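Local coordinates for protein histidinol-phosphate aminotransferase (Clostridium acetobutylicum, PDB 3FTB) that probably transfers amino groups between histidinol phosphate and a keto acid with pyridoxal 5'-phosphate as cofactor, at residues 73-79 with 226-232; 90-94 with 207-211; 213-219 with 254-259; 221-225 with 247-251. One frame throughout, in Å; residues are numbered along the deposited sequence.

Contact 1 (73-79 with 226-232); sequences YLKLKDI and YGITNNK
The ammonium nitrogen of Lys232 is shared between two backbone carbonyls, one on each segment: NZ donates to O of Asp78 at 2.7 Å and to O of Asn230 at 3.0 Å. Bends at chi2 (64°) and chi3 (89°) fold the lysine chain back to bring NZ there, and it arrives 39° above the plane of the Asp78 carbonyl. Asp78 OD1 stays 4.2 Å from NZ, too far for a salt bridge, although its charge probably still favours the ammonium group. The amide oxygen of Asn230 accepts a hydrogen bond from Lys202. All this happens at the end of strand 225-229, the antiparallel member of the mixed seven-stranded sheet found in the large domain of fold-type I aminotransferases. There Thr229 OG1 accepts from the backbone N of Asn231 in an ST turn and also hydrogen-bonds to O of Leu207 on the neighbouring strand, and Asn231 then N-caps helix 232-239. Farther back along the strand the contact becomes apolar. Leu74 and Ile228 meet tip to tip, with CD1 of Leu74 only 3.4 Å from CG1 of Ile228, tighter than ordinary van der Waals contact. Ile79 slants across Ile228 more loosely. Leu74 CD1 also lies at the edge of the Tyr226 ring. The hydroxyl of that tyrosine reaches Tyr73, where OH of Tyr226 lies 3.2 Å from CE2 of Tyr73, the two side chains crossing at about a right angle.

Contact 2 (90-94 with 207-211); sequences IIELS and LFIIR. With PO4 (phosphate ion), chain G.
Ile210 drives its side chain from strand 207-211 into the helical segment 90-94; CB is directed at the helix, and contacts begin at CG1 and continue to the tip. CG1 lies 3.7 Å from CG2 of Ile90, the two isoleucines running past one another in opposite directions. At the tip, CD1 of Ile210 is 3.6 Å from CG1 of Ile91, whose side chain crosses it nearly perpendicularly, and 4.0 Å from OG of Ser94. The methyl thus sits between Ile91 and Ser94, which lie about one turn apart on the helix.

Phe208, two residues back on the same face of the strand, meets Ile90 with its rim: CG2 of Ile90 sits in the ring plane, 3.6 Å from CE2 of Phe208. Ser94 CB approaches that ring obliquely. The serine hydroxyl is occupied within the helix, since OG donates to O of Ile90 at 2.6 Å. Backbone N of Ser94 binds this carbonyl too, from the other face of its plane, so a buried polar group needs nothing from the strand.

Arg211 leaves on the far side of the sheet. Its NH2 donates almost straight (172°) to O4 of a phosphate ion, probably from the crystallisation liquor, at 2.5 Å, while NE pairs with Glu184.

Over these residues the helix runs at 157° to the strand, packed on one face of the mixed seven-stranded sheet of the alpha/beta large domain of fold-type I PLP enzymes. Strand 207-212 lies between strands 179-183 and 225-229, and helix 110-117 flanks Ile91.

Contact 3 (213-219 with 254-259); sequences MTKFFAM and AAINCL. With PO4 (phosphate ion), chain E.
Leu259 wedges one branch between two side chains of segment 213-219: its CD2 lies 3.5 Å from CZ of Phe217 and 3.6 Å from the methyl CE of Met213. The leucine crosses the phenylalanine at about a right angle. Met213 and Phe217 present a joint apolar surface to residues 254-259, with the Met213 methyl laid over one face of the Phe217 ring, toward its rim. Phe216 takes the opposite face. The sulfur of Met213 lies against the backbone, with SD 3.6 Å from CA of Ala255. Met219 comes in separately: the turn at its chi3 (-61°) directs CE to 3.6 Å from CB of Ala254, with Cys258 SG a little farther off.

Behind this surface, Thr214 OG1 donates to O2 of a second phosphate ion at 2.7 Å. Ser88, Ala87 and Arg223 bind the same ion, a site consistent with the pocket for the cofactor's phosphate. Lys215 reaches Tyr58 of the second subunit.

No hydrogen bond joins the two segments. Cohesion therefore probably rests mainly on van der Waals packing of methyls, sulfurs, a ring and backbone atoms, while the side chains of Thr214 and Lys215 reach the anion and the partner subunit.

Contact 4 (221-225 with 247-251); sequences GIRFG and INCFA. With PO4 (phosphate ion), chain E.
Ile222 and Ala251 make the close half of this contact, their CA atoms being 5.3 Å apart. CG1 of Ile222 lies 3.7 Å from backbone N of Ala251, while its CD1 reaches the preceding carbonyl, 3.7 Å from O of Phe250. In return, CB of Ala251 rests 3.6 Å from O of Ile222. The small alanine side chain is consistent with so close an approach of the loop to the helix.

The packing is slacker toward Phe224 and Ile247, where CD1 of the Phe224 ring is 4.3 Å from CG2 of Ile247 and the approach is oblique. This side is loose without being open to solvent: helix 64-74 contributes Leu66 and Ile70 to the Phe224 side chain, and Leu83 of strand 80-84 touches both residues.

Arg223 leads away from the helix. Bent at chi2 and chi3, it delivers NH2 to the phosphate ion, donating to O1 at 2.8 Å with an angle of 152°; the anion meets the edge of the guanidinium. That is consistent with a place in the cofactor's phosphate pocket.

Segment 221-225 leads into strand 225-229, while helix 249-257 begins at the dimer interface, where Phe250 stacks on Phe250 of the second subunit.

How the contacts relate
From the N terminus, contact 1 opens at 73-79, at the end of helix 64-74, and contact 2 opens at 90-94. Contact 2 closes first, at 207-211, so its loop lies wholly within that of contact 1. The chain then starts contact 3 at 213-219 and contact 4 at 221-225 before contact 1 closes at 226-232; contacts 3 and 4 therefore both cross contact 1. Contact 4 ends at 247-251, inside the longer loop that contact 3 completes at 254-259. Contacts 1 and 2 use neighbouring strands of the large sheet, 225-229 and 207-212, whereas contacts 3 and 4 attach the intervening 213-225 connection to helix 249-257, beside the phosphate site and second subunit.

Contact 1 (73-79 with 226-232)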
loop_
_atom_site.group_PDB
_atom_site.type_symbol
_atom_site.label_atom_id
_atom_site.label_comp_id
_atom_site.label_asym_id
_atom_site.label_seq_id
_atom_site.Cartn_x
_atom_site.Cartn_y
_atom_site.Cartn_z
ATOM N N TYR A 73 7.118 -9.141 -19.496
ATOM C CA TYR A 73 5.796 -8.798 -19.977
ATOM C C TYR A 73 5.928 -7.698 -21.007
ATOM O O TYR A 73 5.241 -7.700 -22.023
ATOM C CB TYR A 73 4.941 -8.306 -18.818
ATOM C CG TYR A 73 3.569 -7.827 -19.221
ATOM C CD1 TYR A 73 2.646 -8.704 -19.779
ATOM C CD2 TYR A 73 3.185 -6.507 -19.024
ATOM C CE1 TYR A 73 1.388 -8.283 -20.139
ATOM C CE2 TYR A 73 1.939 -6.080 -19.377
ATOM C CZ TYR A 73 1.035 -6.969 -19.941
ATOM O OH TYR A 73 -0.240 -6.551 -20.304
ATOM N N LEU A 74 6.826 -6.758 -20.732
ATOM C CA LEU A 74 7.027 -5.620 -21.611
ATOM C C LEU A 74 8.189 -5.825 -22.595
ATOM O O LEU A 74 8.420 -4.994 -23.470
ATOM C CB LEU A 74 7.254 -4.352 -20.782
ATOM C CG LEU A 74 6.265 -4.000 -19.663
ATOM C CD1 LEU A 74 6.780 -2.796 -18.914
ATOM C CD2 LEU A 74 4.848 -3.733 -20.179
ATOM N N LYS A 75 8.915 -6.932 -22.453
ATOM C CA LYS A 75 10.110 -7.179 -23.262
ATOM C C LYS A 75 11.034 -5.973 -23.227
ATOM O O LYS A 75 11.394 -5.432 -24.270
ATOM C CB LYS A 75 9.753 -7.502 -24.716
ATOM C CG LYS A 75 8.736 -8.621 -24.897
ATOM C CD LYS A 75 9.228 -9.938 -24.322
ATOM C CE LYS A 75 8.103 -10.965 -24.280
ATOM N NZ LYS A 75 7.311 -10.932 -25.538
ATOM N N LEU A 76 11.404 -5.550 -22.023
ATOM C CA LEU A 76 12.334 -4.441 -21.837
ATOM C C LEU A 76 13.223 -4.703 -20.633
ATOM O O LEU A 76 12.748 -5.161 -19.599
ATOM C CB LEU A 76 11.582 -3.124 -21.629
ATOM C CG LEU A 76 11.717 -2.048 -22.714
ATOM C CD1 LEU A 76 11.239 -2.560 -24.060
ATOM C CD2 LEU A 76 10.997 -0.747 -22.345
ATOM N N LYS A 77 14.513 -4.413 -20.779
ATOM C CA LYS A 77 15.467 -4.515 -19.682
ATOM C C LYS A 77 16.124 -3.148 -19.437
ATOM O O LYS A 77 15.916 -2.207 -20.211
ATOM C CB LYS A 77 16.517 -5.601 -19.973
ATOM C CG LYS A 77 15.930 -6.994 -20.220
ATOM C CD LYS A 77 15.227 -7.504 -18.989
ATOM C CE LYS A 77 14.540 -8.825 -19.251
ATOM N NZ LYS A 77 14.265 -9.508 -17.960
ATOM N N ASP A 78 16.884 -3.043 -18.350
ATOM C CA ASP A 78 17.588 -1.807 -17.986
ATOM C C ASP A 78 16.647 -0.600 -18.046
ATOM O O ASP A 78 16.933 0.402 -18.709
ATOM C CB ASP A 78 18.847 -1.599 -18.858
ATOM C CG ASP A 78 19.843 -0.589 -18.252
ATOM O OD1 ASP A 78 19.788 -0.313 -17.031
ATOM O OD2 ASP A 78 20.699 -0.074 -19.007
ATOM N N ILE A 79 15.522 -0.718 -17.342
ATOM C CA ILE A 79 14.538 0.359 -17.229
ATOM C C ILE A 79 14.223 0.602 -15.768
ATOM O O ILE A 79 14.381 -0.289 -14.941
ATOM C CB ILE A 79 13.215 0.016 -17.945
ATOM C CG1 ILE A 79 12.747 -1.395 -17.582
ATOM C CG2 ILE A 79 13.375 0.126 -19.445
ATOM C CD1 ILE A 79 11.273 -1.669 -17.950
ATOM N N TYR A 226 2.056 -0.196 -11.958
ATOM C CA TYR A 226 3.497 0.017 -12.118
ATOM C C TYR A 226 3.934 1.183 -13.009
ATOM O O TYR A 226 3.171 1.675 -13.843
ATOM C CB TYR A 226 4.212 -1.278 -12.523
ATOM C CG TYR A 226 3.596 -2.048 -13.669
ATOM C CD1 TYR A 226 4.260 -2.168 -14.886
ATOM C CD2 TYR A 226 2.366 -2.683 -13.526
ATOM C CE1 TYR A 226 3.709 -2.894 -15.941
ATOM C CE2 TYR A 226 1.806 -3.404 -14.570
ATOM C CZ TYR A 226 2.482 -3.509 -15.775
ATOM O OH TYR A 226 1.920 -4.229 -16.811
ATOM N N GLY A 227 5.168 1.632 -12.786
ATOM C CA GLY A 227 5.784 2.672 -13.589
ATOM C C GLY A 227 6.916 2.128 -14.450
ATOM O O GLY A 227 7.671 1.272 -14.016
ATOM N N ILE A 228 7.037 2.656 -15.664
ATOM C CA ILE A 228 7.977 2.177 -16.671
ATOM C C ILE A 228 8.719 3.367 -17.283
ATOM O O ILE A 228 8.089 4.224 -17.888
ATOM C CB ILE A 228 7.202 1.446 -17.793
ATOM C CG1 ILE A 228 6.580 0.172 -17.231
ATOM C CG2 ILE A 228 8.102 1.133 -18.976
ATOM C CD1 ILE A 228 7.563 -0.646 -16.370
ATOM N N THR A 229 10.041 3.437 -17.131
ATOM C CA THR A 229 10.801 4.574 -17.663
ATOM C C THR A 229 12.288 4.259 -17.821
ATOM O O THR A 229 12.872 3.532 -17.023
ATOM C CB THR A 229 10.650 5.848 -16.780
ATOM O OG1 THR A 229 11.179 6.990 -17.469
ATOM C CG2 THR A 229 11.389 5.697 -15.472
ATOM N N ASN A 230 12.894 4.813 -18.863
ATOM C CA ASN A 230 14.333 4.733 -19.040
ATOM C C ASN A 230 15.037 5.754 -18.155
ATOM O O ASN A 230 16.256 5.735 -18.020
ATOM C CB ASN A 230 14.719 4.979 -20.497
ATOM C CG ASN A 230 15.791 4.032 -20.970
ATOM O OD1 ASN A 230 15.710 2.827 -20.715
ATOM N ND2 ASN A 230 16.807 4.558 -21.653
ATOM N N ASN A 231 14.263 6.655 -17.561
ATOM C CA ASN A 231 14.821 7.679 -16.688
ATOM C C ASN A 231 15.088 7.130 -15.293
ATOM O O ASN A 231 14.388 7.461 -14.329
ATOM C CB ASN A 231 13.889 8.890 -16.614
ATOM C CG ASN A 231 14.499 10.050 -15.850
ATOM O OD1 ASN A 231 15.287 9.862 -14.909
ATOM N ND2 ASN A 231 14.132 11.261 -16.246
ATOM N N LYS A 232 16.117 6.297 -15.192
ATOM C CA LYS A 232 16.480 5.672 -13.925
ATOM C C LYS A 232 16.459 6.626 -12.728
ATOM O O LYS A 232 16.105 6.225 -11.620
ATOM C CB LYS A 232 17.837 4.985 -14.051
ATOM C CG LYS A 232 17.735 3.514 -14.434
ATOM C CD LYS A 232 17.124 3.336 -15.817
ATOM C CE LYS A 232 18.179 3.365 -16.913
ATOM N NZ LYS A 232 17.605 3.023 -18.231
#

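Contact 2 (90-94 with 207-211)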
loop_
_atom_site.group_PDB
_atom_site.type_symbol
_atom_site.label_atom_id
_atom_site.label_comp_id
_atom_site.label_asym_id
_atom_site.label_seq_id
_atom_site.Cartn_x
_atom_site.Cartn_y
_atom_site.Cartn_z
ATOM N N ILE A 90 1.109 5.665 -8.183
ATOM C CA ILE A 90 2.081 6.099 -9.176
ATOM C C ILE A 90 1.668 7.410 -9.842
ATOM O O ILE A 90 2.512 8.277 -10.089
ATOM C CB ILE A 90 2.299 5.000 -10.221
ATOM C CG1 ILE A 90 2.721 3.710 -9.521
ATOM C CG2 ILE A 90 3.335 5.422 -11.267
ATOM C CD1 ILE A 90 2.438 2.499 -10.331
ATOM N N ILE A 91 0.374 7.549 -10.119
ATOM C CA ILE A 91 -0.186 8.795 -10.637
ATOM C C ILE A 91 0.110 9.951 -9.685
ATOM O O ILE A 91 0.695 10.967 -10.081
ATOM C CB ILE A 91 -1.709 8.677 -10.823
ATOM C CG1 ILE A 91 -2.031 7.609 -11.875
ATOM C CG2 ILE A 91 -2.311 10.029 -11.198
ATOM C CD1 ILE A 91 -3.507 7.310 -12.013
ATOM N N GLU A 92 -0.279 9.785 -8.423
ATOM C CA GLU A 92 0.022 10.783 -7.402
ATOM C C GLU A 92 1.516 11.088 -7.315
ATOM O O GLU A 92 1.919 12.246 -7.405
ATOM C CB GLU A 92 -0.495 10.342 -6.029
ATOM C CG GLU A 92 0.060 11.172 -4.878
ATOM C CD GLU A 92 -0.671 10.925 -3.576
ATOM O OE1 GLU A 92 -1.900 10.717 -3.619
ATOM O OE2 GLU A 92 -0.019 10.942 -2.510
ATOM N N LEU A 93 2.326 10.041 -7.142
ATOM C CA LEU A 93 3.763 10.196 -6.906
ATOM C C LEU A 93 4.516 10.828 -8.066
ATOM O O LEU A 93 5.379 11.684 -7.859
ATOM C CB LEU A 93 4.410 8.855 -6.558
ATOM C CG LEU A 93 4.185 8.363 -5.131
ATOM C CD1 LEU A 93 4.633 6.937 -5.027
ATOM C CD2 LEU A 93 4.915 9.235 -4.125
ATOM N N SER A 94 4.209 10.398 -9.283
ATOM C CA SER A 94 4.871 10.968 -10.444
ATOM C C SER A 94 4.506 12.448 -10.597
ATOM O O SER A 94 5.313 13.261 -11.039
ATOM C CB SER A 94 4.547 10.175 -11.708
ATOM O OG SER A 94 3.150 10.065 -11.906
ATOM N N LEU A 207 9.619 10.130 -21.368
ATOM C CA LEU A 207 8.475 9.248 -21.186
ATOM C C LEU A 207 8.451 8.601 -19.807
ATOM O O LEU A 207 9.430 7.988 -19.373
ATOM C CB LEU A 207 8.469 8.137 -22.242
ATOM C CG LEU A 207 7.792 8.336 -23.596
ATOM C CD1 LEU A 207 8.042 7.114 -24.456
ATOM C CD2 LEU A 207 6.305 8.568 -23.423
ATOM N N PHE A 208 7.321 8.732 -19.130
ATOM C CA PHE A 208 7.041 7.917 -17.965
ATOM C C PHE A 208 5.670 7.271 -18.173
ATOM O O PHE A 208 4.669 7.974 -18.366
ATOM C CB PHE A 208 7.058 8.767 -16.700
ATOM C CG PHE A 208 6.833 7.975 -15.434
ATOM C CD1 PHE A 208 7.888 7.339 -14.809
ATOM C CD2 PHE A 208 5.570 7.871 -14.875
ATOM C CE1 PHE A 208 7.695 6.613 -13.653
ATOM C CE2 PHE A 208 5.367 7.144 -13.714
ATOM C CZ PHE A 208 6.435 6.511 -13.101
ATOM N N ILE A 209 5.623 5.941 -18.174
ATOM C CA ILE A 209 4.363 5.228 -18.430
ATOM C C ILE A 209 3.803 4.589 -17.163
ATOM O O ILE A 209 4.555 4.030 -16.361
ATOM C CB ILE A 209 4.530 4.113 -19.503
ATOM C CG1 ILE A 209 5.294 4.625 -20.734
ATOM C CG2 ILE A 209 3.199 3.527 -19.884
ATOM C CD1 ILE A 209 4.646 5.783 -21.421
ATOM N N ILE A 210 2.484 4.678 -16.997
ATOM C CA ILE A 210 1.787 4.032 -15.897
ATOM C C ILE A 210 0.919 2.876 -16.414
ATOM O O ILE A 210 0.034 3.069 -17.258
ATOM C CB ILE A 210 0.910 5.049 -15.155
ATOM C CG1 ILE A 210 1.779 6.175 -14.591
ATOM C CG2 ILE A 210 0.130 4.385 -14.051
ATOM C CD1 ILE A 210 1.004 7.223 -13.801
ATOM N N ARG A 211 1.202 1.666 -15.947
ATOM C CA ARG A 211 0.337 0.540 -16.261
ATOM C C ARG A 211 -0.398 0.078 -15.010
ATOM O O ARG A 211 -0.088 0.516 -13.910
ATOM C CB ARG A 211 1.145 -0.621 -16.821
ATOM C CG ARG A 211 1.812 -0.342 -18.143
ATOM C CD ARG A 211 0.829 -0.263 -19.257
ATOM N NE ARG A 211 1.508 -0.305 -20.546
ATOM C CZ ARG A 211 1.529 -1.375 -21.326
ATOM N NH1 ARG A 211 0.902 -2.477 -20.940
ATOM N NH2 ARG A 211 2.166 -1.338 -22.491
HETATM P P PO4 G . 1.772 -4.660 -23.532
HETATM O O1 PO4 G . 1.073 -4.478 -22.208
HETATM O O2 PO4 G . 2.845 -5.716 -23.386
HETATM O O3 PO4 G . 0.756 -5.079 -24.574
HETATM O O4 PO4 G . 2.428 -3.375 -23.989
#

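Contact 3 (213-219 with 254-259)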
loop_
_atom_site.group_PDB
_atom_site.type_symbol
_atom_site.label_atom_id
_atom_site.label_comp_id
_atom_site.label_asym_id
_atom_site.label_seq_id
_atom_site.Cartn_x
_atom_site.Cartn_y
_atom_site.Cartn_z
ATOM N N MET A 213 -2.800 -3.589 -13.369
ATOM C CA MET A 213 -3.400 -4.912 -13.504
ATOM C C MET A 213 -4.834 -4.850 -13.005
ATOM O O MET A 213 -5.534 -5.861 -12.951
ATOM C CB MET A 213 -2.634 -5.932 -12.662
ATOM C CG MET A 213 -1.214 -6.266 -13.143
ATOM S SD MET A 213 -0.576 -7.745 -12.313
ATOM C CE MET A 213 -1.587 -9.014 -13.098
ATOM N N THR A 214 -5.252 -3.640 -12.641
ATOM C CA THR A 214 -6.527 -3.391 -11.967
ATOM C C THR A 214 -7.753 -3.470 -12.871
ATOM O O THR A 214 -8.781 -3.992 -12.475
ATOM C CB THR A 214 -6.512 -2.010 -11.309
ATOM O OG1 THR A 214 -5.273 -1.837 -10.609
ATOM C CG2 THR A 214 -7.674 -1.869 -10.349
ATOM N N LYS A 215 -7.643 -2.943 -14.083
ATOM C CA LYS A 215 -8.778 -2.922 -14.985
ATOM C C LYS A 215 -8.780 -4.167 -15.862
ATOM O O LYS A 215 -9.694 -4.989 -15.778
ATOM C CB LYS A 215 -8.766 -1.646 -15.841
ATOM C CG LYS A 215 -8.984 -0.349 -15.059
ATOM C CD LYS A 215 -10.303 -0.367 -14.291
ATOM C CE LYS A 215 -10.695 1.021 -13.780
ATOM N NZ LYS A 215 -9.851 1.469 -12.638
ATOM N N PHE A 216 -7.739 -4.311 -16.678
ATOM C CA PHE A 216 -7.662 -5.387 -17.669
ATOM C C PHE A 216 -7.554 -6.807 -17.098
ATOM O O PHE A 216 -8.004 -7.772 -17.731
ATOM C CB PHE A 216 -6.507 -5.134 -18.634
ATOM C CG PHE A 216 -6.471 -6.085 -19.799
ATOM C CD1 PHE A 216 -7.459 -6.059 -20.768
ATOM C CD2 PHE A 216 -5.438 -7.000 -19.930
ATOM C CE1 PHE A 216 -7.419 -6.934 -21.845
ATOM C CE2 PHE A 216 -5.397 -7.868 -20.995
ATOM C CZ PHE A 216 -6.387 -7.836 -21.954
ATOM N N PHE A 217 -6.953 -6.934 -15.916
ATOM C CA PHE A 217 -6.748 -8.242 -15.293
ATOM C C PHE A 217 -7.767 -8.524 -14.201
ATOM O O PHE A 217 -7.648 -9.518 -13.472
ATOM C CB PHE A 217 -5.312 -8.387 -14.751
ATOM C CG PHE A 217 -4.280 -8.604 -15.827
ATOM C CD1 PHE A 217 -3.545 -7.541 -16.326
ATOM C CD2 PHE A 217 -4.069 -9.866 -16.359
ATOM C CE1 PHE A 217 -2.608 -7.726 -17.328
ATOM C CE2 PHE A 217 -3.139 -10.064 -17.362
ATOM C CZ PHE A 217 -2.403 -8.984 -17.852
ATOM N N ALA A 218 -8.759 -7.638 -14.101
ATOM C CA ALA A 218 -9.953 -7.836 -13.273
ATOM C C ALA A 218 -9.695 -7.919 -11.769
ATOM O O ALA A 218 -10.573 -8.372 -11.010
ATOM C CB ALA A 218 -10.742 -9.070 -13.743
ATOM N N MET A 219 -8.516 -7.469 -11.335
ATOM C CA MET A 219 -8.110 -7.625 -9.935
ATOM C C MET A 219 -7.871 -6.291 -9.199
ATOM O O MET A 219 -6.734 -5.985 -8.841
ATOM C CB MET A 219 -6.864 -8.537 -9.833
ATOM C CG MET A 219 -7.109 -10.025 -10.200
ATOM S SD MET A 219 -5.697 -11.190 -10.047
ATOM C CE MET A 219 -4.558 -10.459 -11.219
ATOM N N ALA A 254 0.242 -12.304 -8.206
ATOM C CA ALA A 254 -0.508 -12.028 -9.428
ATOM C C ALA A 254 0.396 -11.508 -10.531
ATOM O O ALA A 254 0.408 -12.044 -11.632
ATOM C CB ALA A 254 -1.643 -11.045 -9.166
ATOM N N ALA A 255 1.151 -10.459 -10.229
ATOM C CA ALA A 255 2.094 -9.877 -11.187
ATOM C C ALA A 255 3.100 -10.888 -11.726
ATOM O O ALA A 255 3.643 -10.719 -12.811
ATOM C CB ALA A 255 2.836 -8.706 -10.554
ATOM N N ILE A 256 3.355 -11.938 -10.960
ATOM C CA ILE A 256 4.359 -12.924 -11.341
ATOM C C ILE A 256 3.763 -14.044 -12.209
ATOM O O ILE A 256 4.421 -14.557 -13.119
ATOM C CB ILE A 256 5.132 -13.456 -10.087
ATOM C CG1 ILE A 256 6.161 -12.401 -9.635
ATOM C CG2 ILE A 256 5.779 -14.804 -10.378
ATOM C CD1 ILE A 256 6.918 -12.691 -8.333
ATOM N N ASN A 257 2.496 -14.369 -11.958
ATOM C CA ASN A 257 1.835 -15.503 -12.599
ATOM C C ASN A 257 0.779 -15.134 -13.651
ATOM O O ASN A 257 0.459 -15.932 -14.533
ATOM C CB ASN A 257 1.216 -16.398 -11.521
ATOM C CG ASN A 257 2.261 -16.958 -10.563
ATOM O OD1 ASN A 257 3.055 -17.815 -10.931
ATOM N ND2 ASN A 257 2.264 -16.470 -9.332
ATOM N N CYS A 258 0.255 -13.918 -13.563
ATOM C CA CYS A 258 -0.875 -13.517 -14.391
ATOM C C CYS A 258 -0.491 -12.769 -15.653
ATOM O O CYS A 258 -1.246 -12.769 -16.612
ATOM C CB CYS A 258 -1.899 -12.725 -13.570
ATOM S SG CYS A 258 -2.598 -13.738 -12.251
ATOM N N LEU A 259 0.684 -12.151 -15.671
ATOM C CA LEU A 259 1.115 -11.419 -16.864
ATOM C C LEU A 259 1.611 -12.347 -17.982
ATOM O O LEU A 259 1.743 -11.927 -19.144
ATOM C CB LEU A 259 2.190 -10.380 -16.519
ATOM C CG LEU A 259 1.834 -9.284 -15.511
ATOM C CD1 LEU A 259 2.979 -8.298 -15.430
ATOM C CD2 LEU A 259 0.559 -8.582 -15.937
HETATM P P PO4 E . -5.923 1.569 -9.333
HETATM O O1 PO4 E . -5.197 2.167 -8.155
HETATM O O2 PO4 E . -4.955 0.848 -10.223
HETATM O O3 PO4 E . -6.949 0.564 -8.877
HETATM O O4 PO4 E . -6.563 2.689 -10.112
#

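Contact 4 (221-225 with 247-251)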
loop_
_atom_site.group_PDB
_atom_site.type_symbol
_atom_site.label_atom_id
_atom_site.label_comp_id
_atom_site.label_asym_id
_atom_site.label_seq_id
_atom_site.Cartn_x
_atom_site.Cartn_y
_atom_site.Cartn_z
ATOM N N GLY A 221 -8.941 -5.475 -6.078
ATOM C CA GLY A 221 -8.751 -5.668 -4.648
ATOM C C GLY A 221 -7.336 -6.063 -4.250
ATOM O O GLY A 221 -7.003 -6.156 -3.058
ATOM N N ILE A 222 -6.497 -6.293 -5.252
ATOM C CA ILE A 222 -5.130 -6.740 -5.010
ATOM C C ILE A 222 -4.203 -5.528 -4.867
ATOM O O ILE A 222 -3.166 -5.590 -4.195
ATOM C CB ILE A 222 -4.658 -7.697 -6.135
ATOM C CG1 ILE A 222 -3.982 -8.934 -5.545
ATOM C CG2 ILE A 222 -3.788 -6.969 -7.170
ATOM C CD1 ILE A 222 -3.888 -10.073 -6.521
ATOM N N ARG A 223 -4.606 -4.423 -5.494
ATOM C CA ARG A 223 -3.914 -3.141 -5.374
ATOM C C ARG A 223 -2.530 -3.201 -6.011
ATOM O O ARG A 223 -1.520 -3.299 -5.311
ATOM C CB ARG A 223 -3.810 -2.717 -3.902
ATOM C CG ARG A 223 -5.127 -2.803 -3.129
ATOM C CD ARG A 223 -5.912 -1.495 -3.121
ATOM N NE ARG A 223 -6.311 -1.025 -4.448
ATOM C CZ ARG A 223 -5.805 0.054 -5.040
ATOM N NH1 ARG A 223 -4.877 0.777 -4.431
ATOM N NH2 ARG A 223 -6.223 0.419 -6.238
ATOM N N PHE A 224 -2.478 -3.158 -7.339
ATOM C CA PHE A 224 -1.188 -3.203 -8.023
ATOM C C PHE A 224 -1.111 -2.464 -9.363
ATOM O O PHE A 224 -1.810 -2.802 -10.312
ATOM C CB PHE A 224 -0.690 -4.643 -8.198
ATOM C CG PHE A 224 0.652 -4.715 -8.859
ATOM C CD1 PHE A 224 1.779 -4.291 -8.190
ATOM C CD2 PHE A 224 0.776 -5.131 -10.167
ATOM C CE1 PHE A 224 3.008 -4.310 -8.804
ATOM C CE2 PHE A 224 1.993 -5.151 -10.778
ATOM C CZ PHE A 224 3.114 -4.740 -10.096
ATOM N N GLY A 225 -0.244 -1.457 -9.422
ATOM C CA GLY A 225 0.065 -0.762 -10.661
ATOM C C GLY A 225 1.561 -0.532 -10.769
ATOM O O GLY A 225 2.269 -0.663 -9.777
ATOM N N ILE A 247 4.151 -3.552 -1.384
ATOM C CA ILE A 247 3.413 -4.489 -2.232
ATOM C C ILE A 247 3.143 -5.789 -1.489
ATOM O O ILE A 247 4.059 -6.537 -1.203
ATOM C CB ILE A 247 4.212 -4.810 -3.526
ATOM C CG1 ILE A 247 4.599 -3.526 -4.255
ATOM C CG2 ILE A 247 3.446 -5.747 -4.450
ATOM C CD1 ILE A 247 3.445 -2.581 -4.478
ATOM N N ASN A 248 1.883 -6.058 -1.170
ATOM C CA ASN A 248 1.520 -7.307 -0.490
ATOM C C ASN A 248 1.852 -8.552 -1.321
ATOM O O ASN A 248 2.036 -8.465 -2.536
ATOM C CB ASN A 248 0.035 -7.306 -0.126
ATOM C CG ASN A 248 -0.858 -7.625 -1.317
ATOM O OD1 ASN A 248 -1.425 -6.726 -1.937
ATOM N ND2 ASN A 248 -0.991 -8.906 -1.635
ATOM N N CYS A 249 1.905 -9.712 -0.668
ATOM C CA CYS A 249 2.372 -10.940 -1.313
ATOM C C CYS A 249 1.469 -11.499 -2.427
ATOM O O CYS A 249 1.966 -12.100 -3.386
ATOM C CB CYS A 249 2.684 -12.024 -0.266
ATOM S SG CYS A 249 1.269 -12.755 0.617
ATOM N N PHE A 250 0.158 -11.317 -2.307
ATOM C CA PHE A 250 -0.769 -11.792 -3.338
ATOM C C PHE A 250 -0.628 -10.949 -4.603
ATOM O O PHE A 250 -0.586 -11.473 -5.723
ATOM C CB PHE A 250 -2.211 -11.761 -2.829
ATOM C CG PHE A 250 -2.474 -12.726 -1.709
ATOM C CD1 PHE A 250 -2.634 -14.080 -1.966
ATOM C CD2 PHE A 250 -2.559 -12.283 -0.394
ATOM C CE1 PHE A 250 -2.875 -14.968 -0.929
ATOM C CE2 PHE A 250 -2.796 -13.172 0.640
ATOM C CZ PHE A 250 -2.951 -14.516 0.370
ATOM N N ALA A 251 -0.550 -9.635 -4.410
ATOM C CA ALA A 251 -0.287 -8.715 -5.501
ATOM C C ALA A 251 0.950 -9.192 -6.239
ATOM O O ALA A 251 0.940 -9.327 -7.462
ATOM C CB ALA A 251 -0.077 -7.304 -4.966
HETATM P P PO4 E . -5.923 1.569 -9.333
HETATM O O1 PO4 E . -5.197 2.167 -8.155
HETATM O O2 PO4 E . -4.955 0.848 -10.223
HETATM O O3 PO4 E . -6.949 0.564 -8.877
HETATM O O4 PO4 E . -6.563 2.689 -10.112
#